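Long-range contact in fimbrium subunit Fim1C (PDB 4QB7), which is probably a component of the fimbrial tip, part of the surface filaments through which the bacterium adheres and forms biofilms: residues K177-T191 and Q242-D255. Sequence-based numbering, arbitrary orientation.
Sequences KPDVNLGTDTKIFVT and QWGYNKSSINVSDD. With SO4 (sulfate ion), chain F; SO4 (sulfate ion), chain K; SO4 (sulfate ion), chain C; SO4 (sulfate ion), chain B.
Tyr245 lies over one face of the Phe189 ring in an offset stack, the planes 17° apart and the centroids separated by 4.6 Å. Its CE2 sits toward the rim of that ring, and its hydroxyl runs on past Phe189 CB to the Thr191 methyl and a hydrogen bond with Asp292. The backbone N of Lys247 lies over a face of the tyrosine, and Ser249 OG, hydrogen-bonded to Thr240, meets its edge in plane. With Phe189 CG anti to its own carbonyl carbon (chi1 -60°), CZ meets the aliphatic part of Gln242 and CE1 meets Asn251 CB. Cutting Phe189 back to an alanine is likely to leave Tyr245 without its stacking partner and open a gap beside Gln242 and Asn251. Trp243 has Gln242 NE2 over one face and the carbonyl O of Thr184 at its edge, 3.5 Å from CZ2, while the CD-CE part of Lys187 crosses beside both side chains. Lys187 NZ reaches a water shared with Asn251 ND2.

Along the backbones, Val190 and Ile250 exchange two hydrogen bonds, and Val252 N donates to Ile188 O at 2.9 Å. Beyond them a side chain takes over, Ile188 N donating to Ser253 OG (3.0 Å). Asn251 OD1 accepts from Ser253 N, closing an Asx turn, and also from Ser253 OG. Val252 CG2 packs against Ile188 CG2 at 3.7 Å and against Val190 CG2; Val190 and Ile250 occupy the sheet face opposite Phe189 and Asn251. Waters join Asp255 to Lys177 and Asn181. Strand 286-296 also pairs with strand 186-196, making the short strand 250-251 an antiparallel addition to a sheet of this Mfa-like fimbrillin, a family placed in the transthyretin clan.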
ATOM      1  N   LYS A 177     -18.483 -15.598  -1.956  1.00 40.19           N
ATOM      2  CA  LYS A 177     -19.100 -16.886  -2.309  1.00 39.63           C
ATOM      3  C   LYS A 177     -20.370 -17.128  -1.493  1.00 44.96           C
ATOM      4  O   LYS A 177     -20.415 -16.699  -0.339  1.00 45.60           O
ATOM      5  CB  LYS A 177     -18.128 -18.062  -2.110  1.00 41.16           C
ATOM      6  CG  LYS A 177     -17.579 -18.181  -0.707  1.00 40.59           C
ATOM      7  CD  LYS A 177     -16.874 -19.461  -0.461  1.00 36.87           C
ATOM      8  CE  LYS A 177     -16.194 -19.389   0.881  1.00 42.19           C
ATOM      9  NZ  LYS A 177     -15.269 -20.530   1.087  1.00 55.51           N
ATOM     10  N   PRO A 178     -21.375 -17.873  -2.014  1.00 41.52           N
ATOM     11  CA  PRO A 178     -22.511 -18.261  -1.158  1.00 41.10           C
ATOM     12  C   PRO A 178     -22.074 -19.399  -0.212  1.00 45.86           C
ATOM     13  O   PRO A 178     -21.002 -19.990  -0.443  1.00 45.53           O
ATOM     14  CB  PRO A 178     -23.545 -18.732  -2.175  1.00 42.92           C
ATOM     15  CG  PRO A 178     -22.727 -19.326  -3.277  1.00 47.04           C
ATOM     16  CD  PRO A 178     -21.487 -18.486  -3.360  1.00 42.77           C
ATOM     17  N   ASP A 179     -22.859 -19.707   0.861  1.00 43.03           N
ATOM     18  CA  ASP A 179     -22.456 -20.778   1.803  1.00 44.16           C
ATOM     19  C   ASP A 179     -22.862 -22.178   1.300  1.00 47.88           C
ATOM     20  O   ASP A 179     -22.396 -23.179   1.834  1.00 50.23           O
ATOM     21  CB  ASP A 179     -22.989 -20.537   3.241  1.00 46.83           C
ATOM     22  CG  ASP A 179     -24.499 -20.520   3.404  1.00 61.51           C
ATOM     23  OD1 ASP A 179     -25.198 -20.126   2.438  1.00 64.93           O
ATOM     24  OD2 ASP A 179     -24.979 -20.822   4.522  1.00 66.70           O
ATOM     25  N   VAL A 180     -23.724 -22.238   0.287  1.00 43.07           N
ATOM     26  CA  VAL A 180     -24.239 -23.472  -0.316  1.00 42.95           C
ATOM     27  C   VAL A 180     -24.192 -23.362  -1.839  1.00 46.71           C
ATOM     28  O   VAL A 180     -24.166 -22.254  -2.391  1.00 43.65           O
ATOM     29  CB  VAL A 180     -25.698 -23.817   0.156  1.00 45.64           C
ATOM     30  CG1 VAL A 180     -25.751 -24.112   1.641  1.00 46.36           C
ATOM     31  CG2 VAL A 180     -26.696 -22.725  -0.210  1.00 44.03           C
ATOM     32  N   ASN A 181     -24.256 -24.521  -2.511  1.00 44.26           N
ATOM     33  CA  ASN A 181     -24.346 -24.601  -3.957  1.00 43.09           C
ATOM     34  C   ASN A 181     -25.744 -24.116  -4.330  1.00 46.51           C
ATOM     35  O   ASN A 181     -26.727 -24.600  -3.778  1.00 47.02           O
ATOM     36  CB  ASN A 181     -24.092 -26.044  -4.396  1.00 43.73           C
ATOM     37  CG  ASN A 181     -23.999 -26.270  -5.885  1.00 62.25           C
ATOM     38  OD1 ASN A 181     -24.821 -25.802  -6.691  1.00 55.72           O
ATOM     39  ND2 ASN A 181     -23.048 -27.094  -6.268  1.00 52.69           N
ATOM     40  N   LEU A 182     -25.825 -23.150  -5.243  1.00 42.64           N
ATOM     41  CA  LEU A 182     -27.060 -22.505  -5.692  1.00 40.74           C
ATOM     42  C   LEU A 182     -27.772 -23.267  -6.783  1.00 45.79           C
ATOM     43  O   LEU A 182     -28.867 -22.876  -7.203  1.00 45.23           O
ATOM     44  CB  LEU A 182     -26.740 -21.097  -6.208  1.00 39.98           C
ATOM     45  CG  LEU A 182     -25.973 -20.135  -5.308  1.00 44.05           C
ATOM     46  CD1 LEU A 182     -25.736 -18.845  -6.047  1.00 43.24           C
ATOM     47  CD2 LEU A 182     -26.748 -19.845  -4.014  1.00 46.25           C
ATOM     48  N   GLY A 183     -27.181 -24.365  -7.228  1.00 44.71           N
ATOM     49  CA  GLY A 183     -27.785 -25.164  -8.282  1.00 44.76           C
ATOM     50  C   GLY A 183     -27.581 -24.515  -9.632  1.00 48.85           C
ATOM     51  O   GLY A 183     -26.644 -23.733  -9.804  1.00 49.54           O
ATOM     52  N   THR A 184     -28.444 -24.825 -10.594  1.00 44.47           N
ATOM     53  CA  THR A 184     -28.260 -24.351 -11.954  1.00 44.05           C
ATOM     54  C   THR A 184     -29.081 -23.101 -12.273  1.00 49.16           C
ATOM     55  O   THR A 184     -28.721 -22.356 -13.185  1.00 49.62           O
ATOM     56  CB  THR A 184     -28.616 -25.488 -12.942  1.00 51.50           C
ATOM     57  OG1 THR A 184     -29.970 -25.928 -12.757  1.00 53.79           O
ATOM     58  CG2 THR A 184     -27.664 -26.667 -12.855  1.00 42.64           C
ATOM     59  N   ASP A 185     -30.170 -22.871 -11.528  1.00 45.12           N
ATOM     60  CA  ASP A 185     -31.148 -21.825 -11.800  1.00 42.73           C
ATOM     61  C   ASP A 185     -31.019 -20.544 -10.960  1.00 45.15           C
ATOM     62  O   ASP A 185     -31.881 -19.660 -11.090  1.00 44.39           O
ATOM     63  CB  ASP A 185     -32.540 -22.420 -11.619  1.00 43.48           C
ATOM     64  CG  ASP A 185     -33.045 -23.158 -12.848  1.00 55.44           C
ATOM     65  OD1 ASP A 185     -32.187 -23.684 -13.633  1.00 54.86           O
ATOM     66  OD2 ASP A 185     -34.304 -23.209 -13.044  1.00 62.30           O
ATOM     67  N   THR A 186     -29.961 -20.429 -10.129  1.00 38.74           N
ATOM     68  CA  THR A 186     -29.743 -19.255  -9.295  1.00 37.13           C
ATOM     69  C   THR A 186     -28.275 -18.857  -9.354  1.00 42.07           C
ATOM     70  O   THR A 186     -27.380 -19.734  -9.325  1.00 41.23           O
ATOM     71  CB  THR A 186     -30.228 -19.510  -7.865  1.00 43.37           C
ATOM     72  OG1 THR A 186     -31.648 -19.663  -7.904  1.00 51.28           O
ATOM     73  CG2 THR A 186     -29.895 -18.379  -6.913  1.00 36.50           C
ATOM     74  N   LYS A 187     -28.030 -17.517  -9.491  1.00 38.44           N
ATOM     75  CA  LYS A 187     -26.678 -16.957  -9.521  1.00 38.59           C
ATOM     76  C   LYS A 187     -26.620 -15.709  -8.637  1.00 42.38           C
ATOM     77  O   LYS A 187     -27.660 -15.116  -8.348  1.00 41.09           O
ATOM     78  CB  LYS A 187     -26.229 -16.679 -10.977  1.00 41.90           C
ATOM     79  CG  LYS A 187     -26.169 -17.982 -11.812  1.00 43.73           C
ATOM     80  CD  LYS A 187     -25.589 -17.857 -13.172  1.00 46.54           C
ATOM     81  CE  LYS A 187     -25.609 -19.177 -13.908  1.00 56.21           C
ATOM     82  NZ  LYS A 187     -24.715 -20.196 -13.282  1.00 73.29           N
ATOM     83  N   ILE A 188     -25.434 -15.379  -8.118  1.00 40.64           N
ATOM     84  CA  ILE A 188     -25.229 -14.176  -7.303  1.00 40.79           C
ATOM     85  C   ILE A 188     -24.253 -13.295  -8.058  1.00 43.05           C
ATOM     86  O   ILE A 188     -23.188 -13.771  -8.480  1.00 41.68           O
ATOM     87  CB  ILE A 188     -24.742 -14.412  -5.834  1.00 44.22           C
ATOM     88  CG1 ILE A 188     -25.667 -15.301  -5.056  1.00 45.01           C
ATOM     89  CG2 ILE A 188     -24.542 -13.064  -5.071  1.00 44.13           C
ATOM     90  CD1 ILE A 188     -25.114 -15.615  -3.695  1.00 52.10           C
ATOM     91  N   PHE A 189     -24.599 -12.006  -8.185  1.00 39.11           N
ATOM     92  CA  PHE A 189     -23.767 -11.003  -8.856  1.00 37.59           C
ATOM     93  C   PHE A 189     -23.476  -9.826  -7.933  1.00 40.69           C
ATOM     94  O   PHE A 189     -24.407  -9.260  -7.352  1.00 40.06           O
ATOM     95  CB  PHE A 189     -24.453 -10.512 -10.134  1.00 38.52           C
ATOM     96  CG  PHE A 189     -24.723 -11.593 -11.148  1.00 39.56           C
ATOM     97  CD1 PHE A 189     -23.734 -11.994 -12.043  1.00 41.77           C
ATOM     98  CD2 PHE A 189     -25.971 -12.203 -11.223  1.00 40.48           C
ATOM     99  CE1 PHE A 189     -23.989 -12.998 -12.985  1.00 42.16           C
ATOM    100  CE2 PHE A 189     -26.230 -13.189 -12.179  1.00 42.55           C
ATOM    101  CZ  PHE A 189     -25.247 -13.562 -13.066  1.00 40.69           C
ATOM    102  N   VAL A 190     -22.196  -9.463  -7.777  1.00 36.77           N
ATOM    103  CA  VAL A 190     -21.839  -8.303  -6.955  1.00 36.09           C
ATOM    104  C   VAL A 190     -21.771  -7.097  -7.905  1.00 43.99           C
ATOM    105  O   VAL A 190     -21.173  -7.189  -8.989  1.00 43.90           O
ATOM    106  CB  VAL A 190     -20.557  -8.528  -6.124  1.00 37.48           C
ATOM    107  CG1 VAL A 190     -20.057  -7.222  -5.497  1.00 36.74           C
ATOM    108  CG2 VAL A 190     -20.799  -9.591  -5.055  1.00 35.90           C
ATOM    109  N   THR A 191     -22.450  -5.992  -7.532  1.00 40.84           N
ATOM    110  CA  THR A 191     -22.574  -4.810  -8.392  1.00 39.80           C
ATOM    111  C   THR A 191     -21.958  -3.549  -7.773  1.00 45.25           C
ATOM    112  O   THR A 191     -21.772  -2.546  -8.466  1.00 48.27           O
ATOM    113  CB  THR A 191     -24.067  -4.574  -8.674  1.00 42.32           C
ATOM    114  OG1 THR A 191     -24.742  -4.442  -7.422  1.00 38.03           O
ATOM    115  CG2 THR A 191     -24.718  -5.733  -9.442  1.00 41.06           C
ATOM    116  N   GLN A 242     -27.654 -13.028 -18.488  1.00 52.09           N
ATOM    117  CA  GLN A 242     -28.113 -14.222 -17.821  1.00 49.99           C
ATOM    118  C   GLN A 242     -29.590 -14.134 -17.583  1.00 49.48           C
ATOM    119  O   GLN A 242     -30.000 -13.442 -16.662  1.00 47.92           O
ATOM    120  CB  GLN A 242     -27.355 -14.335 -16.462  1.00 51.06           C
ATOM    121  CG  GLN A 242     -27.302 -15.750 -15.844  1.00 56.73           C
ATOM    122  CD  GLN A 242     -26.392 -16.652 -16.623  1.00 73.17           C
ATOM    123  OE1 GLN A 242     -25.168 -16.427 -16.701  1.00 79.14           O
ATOM    124  NE2 GLN A 242     -26.981 -17.630 -17.291  1.00 59.21           N
ATOM    125  N   TRP A 243     -30.397 -14.831 -18.389  1.00 45.87           N
ATOM    126  CA  TRP A 243     -31.862 -14.894 -18.254  1.00 45.01           C
ATOM    127  C   TRP A 243     -32.507 -13.509 -18.145  1.00 45.43           C
ATOM    128  O   TRP A 243     -33.359 -13.306 -17.296  1.00 44.79           O
ATOM    129  CB  TRP A 243     -32.262 -15.751 -17.013  1.00 44.45           C
ATOM    130  CG  TRP A 243     -31.494 -17.023 -16.837  1.00 46.69           C
ATOM    131  CD1 TRP A 243     -31.296 -17.998 -17.769  1.00 50.41           C
ATOM    132  CD2 TRP A 243     -30.864 -17.484 -15.634  1.00 47.11           C
ATOM    133  NE1 TRP A 243     -30.549 -19.024 -17.233  1.00 50.76           N
ATOM    134  CE2 TRP A 243     -30.293 -18.748 -15.916  1.00 51.72           C
ATOM    135  CE3 TRP A 243     -30.732 -16.957 -14.335  1.00 47.99           C
ATOM    136  CZ2 TRP A 243     -29.596 -19.487 -14.956  1.00 50.83           C
ATOM    137  CZ3 TRP A 243     -30.044 -17.695 -13.381  1.00 49.32           C
ATOM    138  CH2 TRP A 243     -29.470 -18.933 -13.700  1.00 50.44           C
ATOM    139  N   GLY A 244     -32.090 -12.571 -18.985  1.00 43.07           N
ATOM    140  CA  GLY A 244     -32.573 -11.192 -18.960  1.00 42.64           C
ATOM    141  C   GLY A 244     -31.776 -10.257 -18.067  1.00 45.74           C
ATOM    142  O   GLY A 244     -31.867  -9.036 -18.211  1.00 46.59           O
ATOM    143  N   TYR A 245     -30.996 -10.809 -17.127  1.00 41.06           N
ATOM    144  CA  TYR A 245     -30.173 -10.014 -16.210  1.00 39.53           C
ATOM    145  C   TYR A 245     -28.976  -9.490 -16.978  1.00 45.13           C
ATOM    146  O   TYR A 245     -28.218 -10.296 -17.504  1.00 45.88           O
ATOM    147  CB  TYR A 245     -29.755 -10.837 -14.967  1.00 37.73           C
ATOM    148  CG  TYR A 245     -28.882 -10.067 -14.000  1.00 37.79           C
ATOM    149  CD1 TYR A 245     -29.445  -9.273 -13.001  1.00 39.15           C
ATOM    150  CD2 TYR A 245     -27.490 -10.100 -14.101  1.00 37.63           C
ATOM    151  CE1 TYR A 245     -28.643  -8.575 -12.097  1.00 37.94           C
ATOM    152  CE2 TYR A 245     -26.686  -9.382 -13.223  1.00 37.43           C
ATOM    153  CZ  TYR A 245     -27.266  -8.645 -12.208  1.00 43.03           C
ATOM    154  OH  TYR A 245     -26.471  -7.985 -11.316  1.00 47.75           O
ATOM    155  N   ASN A 246     -28.817  -8.162 -17.083  1.00 42.46           N
ATOM    156  CA  ASN A 246     -27.716  -7.615 -17.854  1.00 43.40           C
ATOM    157  C   ASN A 246     -27.022  -6.398 -17.204  1.00 49.78           C
ATOM    158  O   ASN A 246     -26.485  -5.518 -17.893  1.00 52.71           O
ATOM    159  CB  ASN A 246     -28.168  -7.286 -19.269  1.00 46.34           C
ATOM    160  CG  ASN A 246     -29.076  -6.121 -19.406  1.00 68.70           C
ATOM    161  OD1 ASN A 246     -29.715  -5.677 -18.450  1.00 59.54           O
ATOM    162  ND2 ASN A 246     -29.135  -5.595 -20.614  1.00 70.00           N
ATOM    163  N   LYS A 247     -26.911  -6.431 -15.898  1.00 43.79           N
ATOM    164  CA  LYS A 247     -26.225  -5.416 -15.110  1.00 43.01           C
ATOM    165  C   LYS A 247     -24.705  -5.683 -15.149  1.00 46.70           C
ATOM    166  O   LYS A 247     -24.293  -6.837 -15.120  1.00 46.77           O
ATOM    167  CB  LYS A 247     -26.808  -5.491 -13.670  1.00 44.67           C
ATOM    168  CG  LYS A 247     -26.355  -4.445 -12.686  1.00 56.13           C
ATOM    169  CD  LYS A 247     -27.099  -3.138 -12.787  1.00 58.54           C
ATOM    170  CE  LYS A 247     -26.443  -2.167 -11.837  1.00 64.80           C
ATOM    171  NZ  LYS A 247     -26.664  -0.758 -12.245  1.00 77.70           N
ATOM    172  N   SER A 248     -23.872  -4.636 -15.249  1.00 44.58           N
ATOM    173  CA  SER A 248     -22.400  -4.767 -15.195  1.00 44.54           C
ATOM    174  C   SER A 248     -22.074  -5.229 -13.779  1.00 49.40           C
ATOM    175  O   SER A 248     -22.465  -4.555 -12.807  1.00 49.06           O
ATOM    176  CB  SER A 248     -21.719  -3.441 -15.540  1.00 47.97           C
ATOM    177  OG  SER A 248     -20.302  -3.485 -15.473  1.00 54.74           O
ATOM    178  N   SER A 249     -21.503  -6.447 -13.663  1.00 45.53           N
ATOM    179  CA  SER A 249     -21.296  -7.125 -12.380  1.00 43.51           C
ATOM    180  C   SER A 249     -20.182  -8.186 -12.402  1.00 44.43           C
ATOM    181  O   SER A 249     -19.533  -8.373 -13.418  1.00 45.41           O
ATOM    182  CB  SER A 249     -22.596  -7.822 -12.002  1.00 45.52           C
ATOM    183  OG  SER A 249     -22.859  -8.867 -12.928  1.00 51.12           O
ATOM    184  N   ILE A 250     -19.966  -8.860 -11.250  1.00 38.70           N
ATOM    185  CA  ILE A 250     -19.056  -9.987 -11.052  1.00 37.40           C
ATOM    186  C   ILE A 250     -19.893 -11.176 -10.561  1.00 41.91           C
ATOM    187  O   ILE A 250     -20.548 -11.082  -9.524  1.00 41.24           O
ATOM    188  CB  ILE A 250     -17.849  -9.698 -10.102  1.00 39.87           C
ATOM    189  CG1 ILE A 250     -16.953  -8.558 -10.639  1.00 40.75           C
ATOM    190  CG2 ILE A 250     -16.996 -10.958  -9.895  1.00 39.19           C
ATOM    191  CD1 ILE A 250     -16.662  -7.553  -9.676  1.00 44.57           C
ATOM    192  N   ASN A 251     -19.877 -12.285 -11.323  1.00 39.49           N
ATOM    193  CA  ASN A 251     -20.537 -13.521 -10.936  1.00 40.17           C
ATOM    194  C   ASN A 251     -19.753 -14.183  -9.814  1.00 44.85           C
ATOM    195  O   ASN A 251     -18.653 -14.680 -10.054  1.00 47.22           O
ATOM    196  CB  ASN A 251     -20.632 -14.456 -12.123  1.00 40.71           C
ATOM    197  CG  ASN A 251     -21.407 -15.701 -11.873  1.00 53.10           C
ATOM    198  OD1 ASN A 251     -21.705 -16.072 -10.752  1.00 51.32           O
ATOM    199  ND2 ASN A 251     -21.802 -16.346 -12.930  1.00 49.68           N
ATOM    200  N   VAL A 252     -20.338 -14.247  -8.613  1.00 39.35           N
ATOM    201  CA  VAL A 252     -19.698 -14.843  -7.441  1.00 38.05           C
ATOM    202  C   VAL A 252     -20.429 -16.135  -6.972  1.00 42.62           C
ATOM    203  O   VAL A 252     -20.305 -16.493  -5.809  1.00 42.98           O
ATOM    204  CB  VAL A 252     -19.575 -13.799  -6.289  1.00 39.76           C
ATOM    205  CG1 VAL A 252     -18.704 -12.628  -6.693  1.00 38.60           C
ATOM    206  CG2 VAL A 252     -20.933 -13.320  -5.807  1.00 38.86           C
ATOM    207  N   SER A 253     -21.108 -16.866  -7.884  1.00 40.17           N
ATOM    208  CA  SER A 253     -21.953 -18.048  -7.589  1.00 40.52           C
ATOM    209  C   SER A 253     -21.227 -19.338  -7.140  1.00 48.89           C
ATOM    210  O   SER A 253     -21.895 -20.224  -6.598  1.00 51.24           O
ATOM    211  CB  SER A 253     -22.818 -18.389  -8.788  1.00 42.30           C
ATOM    212  OG  SER A 253     -23.427 -17.219  -9.307  1.00 48.13           O
ATOM    213  N   ASP A 254     -19.902 -19.459  -7.348  1.00 45.76           N
ATOM    214  CA  ASP A 254     -19.133 -20.653  -6.979  1.00 46.24           C
ATOM    215  C   ASP A 254     -19.010 -20.792  -5.454  1.00 50.04           C
ATOM    216  O   ASP A 254     -18.397 -19.953  -4.804  1.00 50.82           O
ATOM    217  CB  ASP A 254     -17.735 -20.593  -7.626  1.00 48.30           C
ATOM    218  CG  ASP A 254     -16.967 -21.906  -7.701  1.00 58.15           C
ATOM    219  OD1 ASP A 254     -17.297 -22.851  -6.922  1.00 56.15           O
ATOM    220  OD2 ASP A 254     -16.019 -21.986  -8.514  1.00 69.56           O
ATOM    221  N   ASP A 255     -19.574 -21.851  -4.897  1.00 46.41           N
ATOM    222  CA  ASP A 255     -19.562 -22.093  -3.450  1.00 46.25           C
ATOM    223  C   ASP A 255     -18.274 -22.785  -2.988  1.00 50.89           C
ATOM    224  O   ASP A 255     -17.962 -22.792  -1.785  1.00 50.73           O
ATOM    225  CB  ASP A 255     -20.779 -22.945  -3.063  1.00 48.01           C
ATOM    226  CG  ASP A 255     -20.739 -24.349  -3.634  1.00 57.94           C
ATOM    227  OD1 ASP A 255     -20.869 -24.487  -4.881  1.00 57.89           O
ATOM    228  OD2 ASP A 255     -20.569 -25.316  -2.832  1.00 62.00           O
TER
HETATM  229  S   SO4 F 405     -24.712  -1.048 -15.184  0.70 75.67           S
HETATM  230  O1  SO4 F 405     -24.945  -2.223 -16.016  0.70 70.16           O
HETATM  231  O2  SO4 F 405     -23.839  -1.365 -14.029  0.70 78.40           O
HETATM  232  O3  SO4 F 405     -24.055  -0.018 -15.997  0.70 80.90           O
HETATM  233  O4  SO4 F 405     -25.966  -0.515 -14.669  0.70 74.28           O
HETATM  234  S   SO4 K 410     -25.419  -1.192  -7.700  0.50 47.95           S
HETATM  235  O1  SO4 K 410     -26.064  -2.429  -7.954  0.50 51.59           O
HETATM  236  O2  SO4 K 410     -26.387  -0.325  -7.063  0.50 47.83           O
HETATM  237  O3  SO4 K 410     -24.341  -1.449  -6.795  0.50 48.91           O
HETATM  238  O4  SO4 K 410     -24.913  -0.609  -8.977  0.50 48.97           O
HETATM  239  S   SO4 C 402     -31.506  -6.087 -14.873  0.50 43.48           S
HETATM  240  O1  SO4 C 402     -32.258  -7.016 -13.994  0.50 50.68           O
HETATM  241  O2  SO4 C 402     -30.334  -5.632 -14.160  0.50 44.84           O
HETATM  242  O3  SO4 C 402     -31.064  -6.876 -16.022  0.50 41.25           O
HETATM  243  O4  SO4 C 402     -32.366  -4.940 -15.287  0.50 35.06           O
HETATM  244  S   SO4 B 401     -11.891 -19.703  -0.567  0.70 59.59           S
HETATM  245  O1  SO4 B 401     -11.273 -20.847  -1.232  0.70 62.59           O
HETATM  246  O2  SO4 B 401     -11.672 -19.752   0.887  0.70 57.89           O
HETATM  247  O3  SO4 B 401     -11.299 -18.469  -1.103  0.70 60.47           O
HETATM  248  O4  SO4 B 401     -13.317 -19.791  -0.861  0.70 59.14           O
HETATM  249  O   HOH W   1     -15.777 -23.147   0.222  1.00 53.44           O
HETATM  250  O   HOH W   2     -20.516 -25.578   0.157  1.00 54.42           O
HETATM  251  O   HOH W   3     -20.869 -27.935  -4.147  1.00 55.97           O
HETATM  252  O   HOH W   4     -23.216 -22.513  -6.914  1.00 43.04           O
HETATM  253  O   HOH W   5     -22.038 -19.487 -12.756  1.00 47.59           O